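Local coordinates for protein ribulose-1,5-bisphosphate carboxylase/oxygenase large subunit (Rhodopseudomonas palustris, PDB 3QFW) that belongs to the RuBisCO-like proteins and is probably a magnesium-dependent enzyme related in fold to ribulose-bisphosphate carboxylase, at residues Pro145-Ala149 with Glu179-Val184; Val229-Ile233 with Pro255-Gly259. All blocks are in the same frame, centred on the assembly; numbering follows the deposited sequence.

Both contacts belong to the TIM-barrel domain but join different kinds of element. In contact 1, well out from the centre of the chain, two helices of the outer layer (145-157 and 177-195) pack directly; in contact 2, whose centre is about 8 Å from that of the chain, the end of strand 226-229 with the short helix after it meets the loop after strand 250-253. The contact centres lie about 24 Å apart and the two do not touch. Neither has a direct hydrogen bond between its segments. Contact 1 runs from a solvent-facing edge to a buried inner side and relies on alanines and aliphatic chains, whereas contact 2 adds a bridging water and packs against the second subunit, with backbone hydrogen bonds from Met-257.

Contact 1: residues Pro145-Ala149 with Glu179-Val184; sequences PAALA and ERAAAV
Ala-183 sits at the tight centre of this helix pair, its methyl set against both Pro-145 and Ala-149, one turn apart. Ala-183 CB lies 3.8 Å from Pro-145 CB and 3.9 Å from Ala-149 CB. Backbone oxygens complete an almost reciprocal fit: Ala-183 CB approaches Pro-145 O at 3.3 Å, and Ala-149 CB presses to 3.1 Å from Ala-183 O. Small residues let the axes come within 8.1 Å at a crossing angle of -35°. On the inner side, Leu-148 CD1 lies 3.7 Å from Arg-180 CD, the two chains crossing at a slant, while CG2 of Val-184 rests on CB of Leu-148. With CG anti to the backbone N (chi1 174°), Arg-180 starts out extended and lays CG and CD against Leu-148 CD1; the bend at chi3 then turns the guanidinium to Asp-165, which forms a salt bridge with NE, and NH2 bonds to Ala-170 O. The solvent side is looser: the Ala-146 methyl turns from the partner helix, and Glu-179 CB lies 4.2 Å from Pro-145 CG, while its carboxylate extends from the contact. Cohesion between the segments therefore comes from close apolar and methyl-to-carbonyl packing, with the arginine's charge directed beyond the helix pair.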
loop_
_atom_site.group_PDB
_atom_site.type_symbol
_atom_site.label_atom_id
_atom_site.label_comp_id
_atom_site.label_asym_id
_atom_site.label_seq_id
_atom_site.Cartn_x
_atom_site.Cartn_y
_atom_site.Cartn_z
ATOM N N PRO B 145 12.585 25.832 5.035
ATOM C CA PRO B 145 13.802 25.129 4.621
ATOM C C PRO B 145 15.056 25.659 5.314
ATOM O O PRO B 145 16.003 24.897 5.520
ATOM C CB PRO B 145 13.872 25.383 3.107
ATOM C CG PRO B 145 12.811 26.385 2.803
ATOM C CD PRO B 145 11.787 26.271 3.882
ATOM N N ALA B 146 15.061 26.938 5.675
ATOM C CA ALA B 146 16.216 27.519 6.345
ATOM C C ALA B 146 16.326 27.013 7.780
ATOM O O ALA B 146 17.423 26.686 8.259
ATOM C CB ALA B 146 16.139 29.035 6.317
ATOM N N ALA B 147 15.189 26.953 8.466
ATOM C CA ALA B 147 15.156 26.454 9.837
ATOM C C ALA B 147 15.487 24.961 9.885
ATOM O O ALA B 147 16.158 24.493 10.809
ATOM C CB ALA B 147 13.804 26.724 10.466
ATOM N N LEU B 148 15.004 24.222 8.887
ATOM C CA LEU B 148 15.353 22.814 8.726
ATOM C C LEU B 148 16.850 22.693 8.462
ATOM O O LEU B 148 17.526 21.834 9.036
ATOM C CB LEU B 148 14.558 22.184 7.570
ATOM C CG LEU B 148 13.032 22.097 7.708
ATOM C CD1 LEU B 148 12.398 21.615 6.412
ATOM C CD2 LEU B 148 12.651 21.183 8.867
ATOM N N ALA B 149 17.362 23.566 7.596
ATOM C CA ALA B 149 18.791 23.588 7.266
ATOM C C ALA B 149 19.675 23.832 8.486
ATOM O O ALA B 149 20.714 23.191 8.647
ATOM C CB ALA B 149 19.075 24.634 6.191
ATOM N N GLU B 179 13.270 23.564 -2.693
ATOM C CA GLU B 179 13.832 24.508 -1.736
ATOM C C GLU B 179 14.446 23.825 -0.511
ATOM O O GLU B 179 15.521 24.211 -0.054
ATOM C CB GLU B 179 12.770 25.518 -1.290
ATOM C CG GLU B 179 12.454 26.593 -2.321
ATOM C CD GLU B 179 11.447 26.148 -3.369
ATOM O OE1 GLU B 179 11.130 24.939 -3.438
ATOM O OE2 GLU B 179 10.958 27.018 -4.122
ATOM N N ARG B 180 13.763 22.814 0.021
ATOM C CA ARG B 180 14.256 22.099 1.207
ATOM C C ARG B 180 15.552 21.329 0.939
ATOM O O ARG B 180 16.503 21.375 1.737
ATOM C CB ARG B 180 13.186 21.141 1.741
ATOM C CG ARG B 180 13.654 20.248 2.872
ATOM C CD ARG B 180 12.510 19.437 3.472
ATOM N NE ARG B 180 12.158 18.245 2.699
ATOM C CZ ARG B 180 11.093 18.150 1.910
ATOM N NH1 ARG B 180 10.277 19.188 1.766
ATOM N NH2 ARG B 180 10.840 17.021 1.256
ATOM N N ALA B 181 15.585 20.605 -0.174
ATOM C CA ALA B 181 16.760 19.812 -0.514
ATOM C C ALA B 181 17.975 20.721 -0.665
ATOM O O ALA B 181 19.080 20.380 -0.241
ATOM C CB ALA B 181 16.517 19.017 -1.787
ATOM N N ALA B 182 17.766 21.889 -1.261
ATOM C CA ALA B 182 18.862 22.830 -1.466
ATOM C C ALA B 182 19.376 23.356 -0.132
ATOM O O ALA B 182 20.548 23.189 0.203
ATOM C CB ALA B 182 18.432 23.972 -2.366
ATOM N N ALA B 183 18.484 23.976 0.632
ATOM C CA ALA B 183 18.835 24.551 1.927
ATOM C C ALA B 183 19.491 23.533 2.857
ATOM O O ALA B 183 20.478 23.844 3.530
ATOM C CB ALA B 183 17.594 25.164 2.589
ATOM N N VAL B 184 18.947 22.319 2.897
ATOM C CA VAL B 184 19.465 21.297 3.802
ATOM C C VAL B 184 20.772 20.692 3.302
ATOM O O VAL B 184 21.744 20.568 4.057
ATOM C CB VAL B 184 18.448 20.163 4.036
ATOM C CG1 VAL B 184 19.114 19.023 4.808
ATOM C CG2 VAL B 184 17.237 20.696 4.788
#

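Contact 2: residues Val229-Ile233 with Pro255-Gly259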
loop_
_atom_site.group_PDB
_atom_site.type_symbol
_atom_site.label_atom_id
_atom_site.label_comp_id
_atom_site.label_asym_id
_atom_site.label_seq_id
_atom_site.Cartn_x
_atom_site.Cartn_y
_atom_site.Cartn_z
ATOM N N VAL B 229 12.394 6.943 1.067
ATOM C CA VAL B 229 11.172 6.587 0.338
ATOM C C VAL B 229 10.353 5.639 1.186
ATOM O O VAL B 229 10.903 4.732 1.804
ATOM C CB VAL B 229 11.487 5.862 -0.981
ATOM C CG1 VAL B 229 10.231 5.775 -1.865
ATOM C CG2 VAL B 229 12.622 6.558 -1.729
ATOM N N ALA B 230 9.038 5.836 1.205
ATOM C CA ALA B 230 8.131 4.886 1.846
ATOM C C ALA B 230 7.503 3.995 0.781
ATOM O O ALA B 230 6.552 4.411 0.111
ATOM C CB ALA B 230 7.063 5.628 2.617
ATOM N N PRO B 231 8.038 2.773 0.607
ATOM C CA PRO B 231 7.608 1.920 -0.510
ATOM C C PRO B 231 6.106 1.650 -0.502
ATOM O O PRO B 231 5.497 1.567 -1.574
ATOM C CB PRO B 231 8.407 0.620 -0.299
ATOM C CG PRO B 231 9.642 1.063 0.504
ATOM C CD PRO B 231 9.129 2.158 1.399
ATOM N N MET B 232 5.507 1.542 0.680
ATOM C CA MET B 232 4.102 1.160 0.753
ATOM C C MET B 232 3.187 2.342 0.461
ATOM O O MET B 232 2.002 2.167 0.185
ATOM C CB MET B 232 3.780 0.463 2.081
ATOM C CG MET B 232 4.649 -0.805 2.337
ATOM S SD MET B 232 4.480 -2.123 1.098
ATOM C CE MET B 232 4.912 -1.284 -0.394
ATOM N N ILE B 233 3.752 3.543 0.500
ATOM C CA ILE B 233 3.030 4.719 0.038
ATOM C C ILE B 233 3.062 4.819 -1.479
ATOM O O ILE B 233 2.019 4.927 -2.121
ATOM C CB ILE B 233 3.599 6.010 0.622
ATOM C CG1 ILE B 233 3.347 6.052 2.122
ATOM C CG2 ILE B 233 2.942 7.234 -0.050
ATOM C CD1 ILE B 233 3.962 7.234 2.793
ATOM N N PRO B 255 8.814 2.884 6.790
ATOM C CA PRO B 255 7.718 1.911 6.837
ATOM C C PRO B 255 6.294 2.502 6.813
ATOM O O PRO B 255 5.355 1.777 7.126
ATOM C CB PRO B 255 7.962 1.203 8.173
ATOM C CG PRO B 255 8.511 2.294 9.048
ATOM C CD PRO B 255 9.414 3.105 8.125
ATOM N N ALA B 256 6.132 3.776 6.471
ATOM C CA ALA B 256 4.796 4.372 6.435
ATOM C C ALA B 256 3.817 3.489 5.645
ATOM O O ALA B 256 4.119 3.086 4.531
ATOM C CB ALA B 256 4.855 5.766 5.832
ATOM N N MET B 257 2.665 3.197 6.252
ATOM C CA MET B 257 1.593 2.362 5.663
ATOM C C MET B 257 1.911 0.869 5.544
ATOM O O MET B 257 1.192 0.130 4.868
ATOM C CB MET B 257 1.073 2.931 4.331
ATOM C CG MET B 257 0.023 4.054 4.479
ATOM S SD MET B 257 -1.610 3.526 5.098
ATOM C CE MET B 257 -2.106 2.472 3.749
ATOM N N ALA B 258 2.968 0.417 6.213
ATOM C CA ALA B 258 3.339 -0.994 6.152
ATOM C C ALA B 258 2.419 -1.860 7.010
ATOM O O ALA B 258 2.426 -3.079 6.900
ATOM C CB ALA B 258 4.802 -1.187 6.567
ATOM N N GLY B 259 1.632 -1.229 7.871
ATOM C CA GLY B 259 0.775 -1.976 8.776
ATOM C C GLY B 259 -0.647 -2.120 8.276
ATOM O O GLY B 259 -1.480 -2.779 8.904
HETATM O O HOH W 1 6.464 1.977 3.358
#
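Met-232, Ala-256 and Ile-233 bury the most surface here. Met-232 meets the loop with the root of its side chain: Met-232 CB lies 3.6 Å from Ala-256 O and 3.8 Å from Met-257 O, and its CG is 4.0 Å from Ala-258 CA. Bends at chi2 (-61°) and chi3 fold the sulfur and CE back from the loop. Ala-256 CB has two methyl partners, Ala-230 CB at 3.9 Å and Ile-233 CD1 at 3.5 Å, the latter tighter than ordinary carbon contact. Ile-233 gets there by an extended run, chi2 176°, which brings CD1 onto the Ala-256 methyl although CB itself does not point at the loop. The polar link is indirect: one water accepts from Met-232 N at 2.9 Å and donates to Ala-256 O at 2.8 Å, tying the start of helix 231-234 to the type II turn Pro-255 to Ala-258. That turn is closed by the hydrogen bond from Ala-258 N to Pro-255 O (2.9 Å), and Met-257 takes the positive phi it requires. Asn-85 of the second subunit packs on both Ile-233 and Ala-256. Adjacent segments leaving the C-terminal ends of parallel strands are typical of the TIM-barrel mouth, which in RuBisCO relatives carries the active site beside the partner subunit.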